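Local coordinates for putative uncharacterized protein (Xanthomonas oryzae pv. oryzae, PDB 4KL0) that binds a calcium ion, has a Rossmann-like fold and may hydrolyse N-glycosyl bonds, as nucleoside hydrolases do, at residues 37-40 with 41-44; 77-80 with 81-85; 158-161 with 162-166; 318-321 with 322-325. All blocks are in the same frame, centred on the assembly; numbering follows the deposited sequence.

In the fold
Along the chain the four contacts follow in series, and none encloses or crosses another. Contact 1 closes the loop that leaves strand 28-34 and leads into helix 41-54. Contact 2 lies within helix 70-86, the crossover between strands 58-65 and 93-96, and packs on contact 1 through Leu79 and Val83 against Val43. Contact 3 spans the helix break where 155-163 gives way to 165-171 and stands apart, its centre 23 Å or more from those of the others. Contact 4, within helix 317-325, returns to contact 1: Asp42 and Asp318 share a calcium ion, and Asp41 OD2 receives Asp318 N in a probable hydrogen bond.

Contact 1: 37-40 with 41-44. With CA (calcium ion), chain B.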
loop_
_atom_site.group_PDB
_atom_site.type_symbol
_atom_site.label_atom_id
_atom_site.label_comp_id
_atom_site.label_asym_id
_atom_site.label_seq_id
_atom_site.Cartn_x
_atom_site.Cartn_y
_atom_site.Cartn_z
ATOM N N ASN A 37 3.270 9.609 0.176
ATOM C CA ASN A 37 4.231 10.677 0.551
ATOM C C ASN A 37 4.260 11.043 2.031
ATOM O O ASN A 37 4.674 12.146 2.385
ATOM C CB ASN A 37 4.091 11.897 -0.339
ATOM C CG ASN A 37 5.390 12.677 -0.421
ATOM O OD1 ASN A 37 6.462 12.063 -0.548
ATOM N ND2 ASN A 37 5.316 14.026 -0.334
ATOM N N LYS A 38 3.830 10.142 2.907
ATOM C CA LYS A 38 4.261 10.278 4.307
ATOM C C LYS A 38 5.288 9.202 4.653
ATOM O O LYS A 38 5.944 9.247 5.705
ATOM C CB LYS A 38 3.086 10.321 5.310
ATOM C CG LYS A 38 1.989 9.270 5.202
ATOM C CD LYS A 38 2.366 7.935 5.879
ATOM C CE LYS A 38 1.143 6.941 5.877
ATOM N NZ LYS A 38 1.588 5.642 6.498
ATOM N N ASP A 39 5.473 8.268 3.730
ATOM C CA ASP A 39 6.511 7.227 3.840
ATOM C C ASP A 39 6.706 6.660 2.422
ATOM O O ASP A 39 6.025 7.098 1.507
ATOM C CB ASP A 39 6.127 6.172 4.879
ATOM C CG ASP A 39 4.817 5.422 4.573
ATOM O OD1 ASP A 39 4.422 5.259 3.397
ATOM O OD2 ASP A 39 4.189 4.982 5.590
ATOM N N PRO A 40 7.616 5.693 2.198
ATOM C CA PRO A 40 7.772 5.202 0.825
ATOM C C PRO A 40 6.737 4.232 0.328
ATOM O O PRO A 40 6.650 4.025 -0.889
ATOM C CB PRO A 40 9.120 4.424 0.863
ATOM C CG PRO A 40 9.739 4.726 2.243
ATOM C CD PRO A 40 8.600 5.115 3.139
ATOM N N ASP A 41 5.962 3.647 1.231
ATOM C CA ASP A 41 5.197 2.415 0.941
ATOM C C ASP A 41 4.232 2.526 -0.218
ATOM O O ASP A 41 4.161 1.628 -1.063
ATOM C CB ASP A 41 4.346 2.106 2.134
ATOM C CG ASP A 41 5.069 1.351 3.135
ATOM O OD1 ASP A 41 5.916 1.969 3.862
ATOM O OD2 ASP A 41 4.747 0.143 3.227
ATOM N N ASP A 42 3.404 3.578 -0.226
ATOM C CA ASP A 42 2.390 3.654 -1.266
ATOM C C ASP A 42 3.026 3.774 -2.627
ATOM O O ASP A 42 2.531 3.178 -3.602
ATOM C CB ASP A 42 1.402 4.813 -0.978
ATOM C CG ASP A 42 0.704 4.656 0.371
ATOM O OD1 ASP A 42 -0.492 4.352 0.337
ATOM O OD2 ASP A 42 1.374 4.830 1.460
ATOM N N VAL A 43 4.100 4.575 -2.718
ATOM C CA VAL A 43 4.726 4.755 -4.031
ATOM C C VAL A 43 5.473 3.519 -4.507
ATOM O O VAL A 43 5.462 3.246 -5.711
ATOM C CB VAL A 43 5.578 6.019 -4.044
ATOM C CG1 VAL A 43 6.430 6.092 -5.349
ATOM C CG2 VAL A 43 4.601 7.227 -3.945
ATOM N N VAL A 44 6.049 2.728 -3.585
ATOM C CA VAL A 44 6.568 1.424 -3.989
ATOM C C VAL A 44 5.424 0.566 -4.542
ATOM O O VAL A 44 5.601 -0.141 -5.566
ATOM C CB VAL A 44 7.258 0.674 -2.806
ATOM C CG1 VAL A 44 7.830 -0.675 -3.349
ATOM C CG2 VAL A 44 8.400 1.569 -2.241
HETATM CA CA CA B . -0.123 3.593 3.025
HETATM O O HOH W 1 -0.859 4.373 5.389
HETATM O O HOH W 2 1.994 3.660 4.330
HETATM O O HOH W 3 -0.189 1.565 4.801
#
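The carboxylates of Asp39 and Asp41 cross at an angle, their planes 54° apart. On one face of the Asp39 carboxylate, Asp41 N donates to Asp39 OD1 at 3.1 Å; on the opposite face Lys38 NZ meets Asp39 OD2 in a 2.8 Å salt bridge. Near the plane itself, water 2 donates to Asp39 OD2. Asp39 chi1 of 60° sets CG between its own backbone N and carbonyl carbon, which carries OD1 over the first turn of helix 41-54 as a cap. Water 2 is also a calcium ligand, so Asp39 belongs to the second shell. Water 1, likewise on the metal, accepts from Lys38 NZ. Asp42 reaches the calcium ion directly with both oxygens, OD2 at 2.5 Å and OD1 at 2.8 Å from the metal. Asp42 OD1 is also hydrogen-bonded to Thr34, and Asp35, Asp318 and the carbonyl of Ile151 complete the protein ligands. Behind these acids the helix begins with Val44 N donating to Pro40 O at 3.1 Å, and Val44 CG2 lies 3.3 Å from the same Pro40 O. Such an aspartate-rich loop after the first core strand is the characteristic calcium-binding element of nucleoside hydrolases. Asp39 OD1 and Asp41 OD1 come within 3.6 Å, a pairing of like charges probably eased by Lys38, by the nearby metal and by Asp318 N, which is bonded to Asp41 OD2. The chemistry thus divides the work: Asp42 chelates the ion in the first shell, while Asp39 in the second shell holds a metal-bound water and caps the helix.

Contact 2: 77-80 with 81-85; sequences AQLA and KGVFD
Ala80 and Phe84 meet one turn apart on helix 70-86, the crossover helix of a beta-alpha-beta unit between strands 58-65 and 93-96 of the Rossmann-like sheet. Four i to i+4 backbone hydrogen bonds run through the two segments, from Lys81 N to Ala77 O, Gly82 N to Gln78 O, Val83 N to Leu79 O and Phe84 N to Ala80 O, each 2.9 Å long. The last is the straightest, with 171° at the hydrogen.

Apolar contacts join successive turns along two lines. On one, Leu79 CD2 lies 4.3 Å from Val83 CG2, and these side chains rest on Val43 of helix 41-54. On the other, Ala80 CB lies 4.0 Å from Phe84 CE2. The phenyl ring continues onto Leu60 and Val63 of strand 58-65 and Val94 of strand 93-96, and Tyr46 meets it with the ring planes about 40° apart.

The polar end of Lys81 leaves the helix, its chain bent at chi2, and NZ bonds to the carbonyl of Val92 just before strand 93-96. With Phe84 CG anti to its own carbonyl carbon (chi1 -65°), the ring swings back along the helix, placing CD2 3.1 Å from Ala80 O.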
loop_
_atom_site.group_PDB
_atom_site.type_symbol
_atom_site.label_atom_id
_atom_site.label_comp_id
_atom_site.label_asym_id
_atom_site.label_seq_id
_atom_site.Cartn_x
_atom_site.Cartn_y
_atom_site.Cartn_z
ATOM N N ALA A 77 -2.789 13.557 -3.863
ATOM C CA ALA A 77 -3.345 13.067 -5.102
ATOM C C ALA A 77 -2.515 13.567 -6.303
ATOM O O ALA A 77 -2.284 12.839 -7.235
ATOM C CB ALA A 77 -4.822 13.532 -5.244
ATOM N N GLN A 78 -2.097 14.819 -6.260
ATOM C CA GLN A 78 -1.226 15.364 -7.277
ATOM C C GLN A 78 0.074 14.607 -7.318
ATOM O O GLN A 78 0.601 14.348 -8.401
ATOM C CB GLN A 78 -0.959 16.827 -7.020
ATOM C CG GLN A 78 -2.221 17.719 -7.280
ATOM C CD GLN A 78 -1.954 19.146 -6.882
ATOM O OE1 GLN A 78 -0.908 19.697 -7.229
ATOM N NE2 GLN A 78 -2.869 19.753 -6.130
ATOM N N LEU A 79 0.642 14.259 -6.158
ATOM C CA LEU A 79 1.835 13.423 -6.195
ATOM C C LEU A 79 1.607 12.014 -6.793
ATOM O O LEU A 79 2.413 11.536 -7.555
ATOM C CB LEU A 79 2.435 13.326 -4.791
ATOM C CG LEU A 79 3.623 12.409 -4.604
ATOM C CD1 LEU A 79 4.404 12.960 -3.511
ATOM C CD2 LEU A 79 3.159 10.977 -4.247
ATOM N N ALA A 80 0.516 11.354 -6.402
ATOM C CA ALA A 80 0.212 10.068 -6.967
ATOM C C ALA A 80 0.101 10.163 -8.478
ATOM O O ALA A 80 0.685 9.353 -9.204
ATOM C CB ALA A 80 -1.051 9.455 -6.360
ATOM N N LYS A 81 -0.624 11.177 -8.952
ATOM C CA LYS A 81 -0.814 11.287 -10.386
ATOM C C LYS A 81 0.516 11.602 -11.090
ATOM O O LYS A 81 0.823 11.014 -12.149
ATOM C CB LYS A 81 -1.913 12.324 -10.647
ATOM C CG LYS A 81 -2.167 12.608 -12.145
ATOM C CD LYS A 81 -2.818 11.414 -12.791
ATOM C CE LYS A 81 -3.319 11.743 -14.190
ATOM N NZ LYS A 81 -3.821 10.492 -14.775
ATOM N N GLY A 82 1.333 12.460 -10.477
ATOM C CA GLY A 82 2.704 12.661 -10.951
ATOM C C GLY A 82 3.544 11.394 -11.073
ATOM O O GLY A 82 4.333 11.232 -12.025
ATOM N N VAL A 83 3.401 10.481 -10.108
ATOM C CA VAL A 83 4.111 9.223 -10.160
ATOM C C VAL A 83 3.550 8.297 -11.236
ATOM O O VAL A 83 4.317 7.760 -12.048
ATOM C CB VAL A 83 4.099 8.529 -8.790
ATOM C CG1 VAL A 83 4.617 7.061 -8.888
ATOM C CG2 VAL A 83 4.918 9.338 -7.769
ATOM N N PHE A 84 2.222 8.183 -11.332
ATOM C CA PHE A 84 1.645 7.384 -12.430
ATOM C C PHE A 84 2.080 7.887 -13.821
ATOM O O PHE A 84 2.391 7.078 -14.683
ATOM C CB PHE A 84 0.126 7.302 -12.307
ATOM C CG PHE A 84 -0.327 6.575 -11.085
ATOM C CD1 PHE A 84 0.146 5.288 -10.794
ATOM C CD2 PHE A 84 -1.227 7.184 -10.240
ATOM C CE1 PHE A 84 -0.297 4.634 -9.606
ATOM C CE2 PHE A 84 -1.678 6.563 -9.063
ATOM C CZ PHE A 84 -1.219 5.285 -8.784
ATOM N N ASP A 85 2.137 9.202 -13.972
ATOM C CA ASP A 85 2.601 9.805 -15.238
ATOM C C ASP A 85 4.041 9.366 -15.577
ATOM O O ASP A 85 4.352 8.945 -16.710
ATOM C CB ASP A 85 2.563 11.324 -15.132
ATOM C CG ASP A 85 1.154 11.909 -15.165
ATOM O OD1 ASP A 85 0.158 11.217 -15.534
ATOM O OD2 ASP A 85 1.074 13.111 -14.824
#

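Contact 3: 158-161 with 162-166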
loop_
_atom_site.group_PDB
_atom_site.type_symbol
_atom_site.label_atom_id
_atom_site.label_comp_id
_atom_site.label_asym_id
_atom_site.label_seq_id
_atom_site.Cartn_x
_atom_site.Cartn_y
_atom_site.Cartn_z
ATOM N N SER A 158 -15.063 2.982 2.722
ATOM C CA SER A 158 -16.334 2.734 3.412
ATOM C C SER A 158 -17.416 3.531 2.676
ATOM O O SER A 158 -18.522 2.990 2.484
ATOM C CB SER A 158 -16.228 3.193 4.849
ATOM O OG SER A 158 -17.503 3.122 5.499
ATOM N N ALA A 159 -17.123 4.788 2.278
ATOM C CA ALA A 159 -18.077 5.593 1.483
ATOM C C ALA A 159 -18.548 4.858 0.235
ATOM O O ALA A 159 -19.718 4.946 -0.135
ATOM C CB ALA A 159 -17.513 6.971 1.115
ATOM N N LEU A 160 -17.653 4.102 -0.408
ATOM C CA LEU A 160 -17.991 3.388 -1.639
ATOM C C LEU A 160 -18.930 2.256 -1.329
ATOM O O LEU A 160 -19.904 2.054 -2.056
ATOM C CB LEU A 160 -16.732 2.823 -2.360
ATOM C CG LEU A 160 -16.997 2.065 -3.675
ATOM C CD1 LEU A 160 -17.548 3.011 -4.709
ATOM C CD2 LEU A 160 -15.717 1.449 -4.270
ATOM N N LEU A 161 -18.662 1.524 -0.249
ATOM C CA LEU A 161 -19.562 0.416 0.090
ATOM C C LEU A 161 -20.901 1.023 0.473
ATOM O O LEU A 161 -21.974 0.402 0.251
ATOM C CB LEU A 161 -19.026 -0.445 1.226
ATOM C CG LEU A 161 -18.542 -1.775 0.712
ATOM C CD1 LEU A 161 -17.384 -1.521 -0.287
ATOM C CD2 LEU A 161 -18.115 -2.604 1.883
ATOM N N ALA A 162 -20.902 2.236 1.013
ATOM C CA ALA A 162 -22.195 2.797 1.406
ATOM C C ALA A 162 -22.981 3.327 0.203
ATOM O O ALA A 162 -24.207 3.090 0.102
ATOM C CB ALA A 162 -22.033 3.881 2.459
ATOM N N GLU A 163 -22.322 4.083 -0.681
ATOM C CA GLU A 163 -23.022 4.691 -1.812
ATOM C C GLU A 163 -23.373 3.666 -2.868
ATOM O O GLU A 163 -24.399 3.784 -3.534
ATOM C CB GLU A 163 -22.195 5.845 -2.392
ATOM C CG GLU A 163 -22.039 6.942 -1.329
ATOM C CD GLU A 163 -21.275 8.144 -1.807
ATOM O OE1 GLU A 163 -21.034 8.239 -3.039
ATOM O OE2 GLU A 163 -20.909 8.975 -0.934
ATOM N N ALA A 164 -22.572 2.611 -2.989
ATOM C CA ALA A 164 -22.784 1.673 -4.082
ATOM C C ALA A 164 -22.944 0.262 -3.558
ATOM O O ALA A 164 -22.561 -0.703 -4.212
ATOM C CB ALA A 164 -21.645 1.768 -5.072
ATOM N N GLY A 165 -23.509 0.147 -2.359
ATOM C CA GLY A 165 -23.835 -1.127 -1.742
ATOM C C GLY A 165 -24.599 -2.122 -2.606
ATOM O O GLY A 165 -24.380 -3.331 -2.507
ATOM N N ASP A 166 -25.476 -1.620 -3.465
ATOM C CA ASP A 166 -26.163 -2.481 -4.427
ATOM C C ASP A 166 -25.130 -3.123 -5.398
ATOM O O ASP A 166 -25.169 -4.336 -5.695
ATOM C CB ASP A 166 -27.268 -1.682 -5.173
ATOM C CG ASP A 166 -26.760 -0.322 -5.770
ATOM O OD1 ASP A 166 -25.914 0.366 -5.132
ATOM O OD2 ASP A 166 -27.218 0.077 -6.886
#
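The final turn of helix 155-163 carries this contact, just where the helix is interrupted before the shorter helix 165-171, which is only weakly bonded at its start. Glu163 N donates to Ala159 O at 2.8 Å with an angle of 164° at the hydrogen, and Ala162 N reaches Ser158 O at 2.9 Å. The side chain of Glu163 adds to this turn: its CG stands beside its own backbone N (chi1 -63°) and passes 3.3 Å from Ala159 O. Beyond CG the chain is extended, bringing OE2 within 4.4 Å of the Ala159 methyl, while OE1 makes a long, weak ion pair with Arg133.

In the alpha/beta layout, this helix follows strand 146-150 and the next leads into strand 172-178, so the interruption lies within the connection between two neighbouring parallel strands. Ala164 is the first residue to leave helical backbone angles (phi -125°), yet its N still donates to Leu160 O at 2.9 Å. One residue further on, Gly165 N lies 3.0 Å from Leu161 O, but the angle is too poor for a hydrogen bond. On the buried side Leu160 CD1 touches Ala164 CB at 4.3 Å. The same leucine packs on Leu31 and Phe33 of strand 28-34 and on helix 133-141, whereas Leu161 turns to Leu210 of helix 204-216.

Contact 4: 318-321 with 322-325. With CA (calcium ion), chain B.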
loop_
_atom_site.group_PDB
_atom_site.type_symbol
_atom_site.label_atom_id
_atom_site.label_comp_id
_atom_site.label_asym_id
_atom_site.label_seq_id
_atom_site.Cartn_x
_atom_site.Cartn_y
_atom_site.Cartn_z
ATOM N N ASP A 318 2.670 -1.981 2.262
ATOM C CA ASP A 318 1.667 -1.819 1.235
ATOM C C ASP A 318 1.936 -2.656 -0.039
ATOM O O ASP A 318 0.986 -3.204 -0.642
ATOM C CB ASP A 318 1.513 -0.332 0.897
ATOM C CG ASP A 318 0.913 0.459 2.035
ATOM O OD1 ASP A 318 0.403 -0.122 3.011
ATOM O OD2 ASP A 318 0.889 1.708 1.976
ATOM N N PRO A 319 3.194 -2.768 -0.473
ATOM C CA PRO A 319 3.427 -3.621 -1.641
ATOM C C PRO A 319 3.055 -5.052 -1.346
ATOM O O PRO A 319 2.496 -5.703 -2.227
ATOM C CB PRO A 319 4.940 -3.535 -1.800
ATOM C CG PRO A 319 5.245 -2.152 -1.383
ATOM C CD PRO A 319 4.365 -1.917 -0.168
ATOM N N LEU A 320 3.328 -5.536 -0.142
ATOM C CA LEU A 320 2.929 -6.890 0.174
ATOM C C LEU A 320 1.418 -7.045 0.160
ATOM O O LEU A 320 0.905 -8.112 -0.170
ATOM C CB LEU A 320 3.474 -7.304 1.541
ATOM C CG LEU A 320 4.981 -7.563 1.481
ATOM C CD1 LEU A 320 5.561 -7.615 2.938
ATOM C CD2 LEU A 320 5.278 -8.897 0.781
ATOM N N THR A 321 0.690 -6.016 0.576
ATOM C CA THR A 321 -0.789 -6.066 0.562
ATOM C C THR A 321 -1.299 -6.254 -0.862
ATOM O O THR A 321 -2.187 -7.061 -1.105
ATOM C CB THR A 321 -1.355 -4.782 1.204
ATOM O OG1 THR A 321 -0.848 -4.721 2.545
ATOM C CG2 THR A 321 -2.858 -4.788 1.255
ATOM N N LEU A 322 -0.716 -5.493 -1.787
ATOM C CA LEU A 322 -1.055 -5.668 -3.184
ATOM C C LEU A 322 -0.725 -7.085 -3.690
ATOM O O LEU A 322 -1.592 -7.706 -4.377
ATOM C CB LEU A 322 -0.373 -4.575 -4.036
ATOM C CG LEU A 322 -0.667 -4.773 -5.546
ATOM C CD1 LEU A 322 -2.150 -4.600 -5.790
ATOM C CD2 LEU A 322 0.094 -3.763 -6.368
ATOM N N LEU A 323 0.433 -7.608 -3.323
ATOM C CA LEU A 323 0.800 -8.968 -3.717
ATOM C C LEU A 323 -0.213 -9.943 -3.127
ATOM O O LEU A 323 -0.604 -10.929 -3.779
ATOM C CB LEU A 323 2.230 -9.311 -3.310
ATOM C CG LEU A 323 3.334 -8.486 -4.014
ATOM C CD1 LEU A 323 4.711 -9.031 -3.648
ATOM C CD2 LEU A 323 3.199 -8.544 -5.543
ATOM N N ALA A 324 -0.685 -9.654 -1.917
ATOM C CA ALA A 324 -1.687 -10.535 -1.299
ATOM C C ALA A 324 -3.068 -10.469 -1.946
ATOM O O ALA A 324 -3.888 -11.394 -1.748
ATOM C CB ALA A 324 -1.752 -10.246 0.250
ATOM N N ALA A 325 -3.353 -9.396 -2.716
ATOM C CA ALA A 325 -4.641 -9.131 -3.308
ATOM C C ALA A 325 -4.853 -9.827 -4.634
ATOM O O ALA A 325 -6.005 -9.901 -5.095
ATOM C CB ALA A 325 -4.801 -7.593 -3.541
HETATM CA CA CA B . -0.123 3.593 3.025
HETATM O O HOH W 3 -0.189 1.565 4.801
HETATM O O HOH W 2 1.994 3.660 4.330
HETATM O O HOH W 1 -0.859 4.373 5.389
#
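Leu323 CG stands beside its own backbone N (chi1 -65°), which lays it 3.4 Å from Pro319 O, and Leu320 with a similar chi1 of -73° brings CD2 to 4.5 Å from Leu323 CD1. Both leucines lie on helix 317-325, which brings the aspartate Asp318 to the calcium site of this nucleoside hydrolase fold. Along the backbone, Leu322 N donates to Asp318 O, Leu323 N to Pro319 O and Ala324 N to Leu320 O, the last at 2.8 Å. The pair Leu320 and Leu323 packs on Leu365 of helix 358-372. On other sides of the helix Leu322 meets Thr45 of helix 41-54, and Thr321 meets Thr176 and Met178 of strand 172-178, its OG1 hydrogen-bonded to the carbonyl of Tyr317 one turn back.

Near the start of the helix, Asp318 meets the ion through a single oxygen, OD2, 2.4 Å from the metal. The other oxygen of Asp318 turns to another ligand of the ion: OD1 accepts from water 3 at 2.5 Å, and the oxygen of that water lies 2.7 Å from the calcium ion.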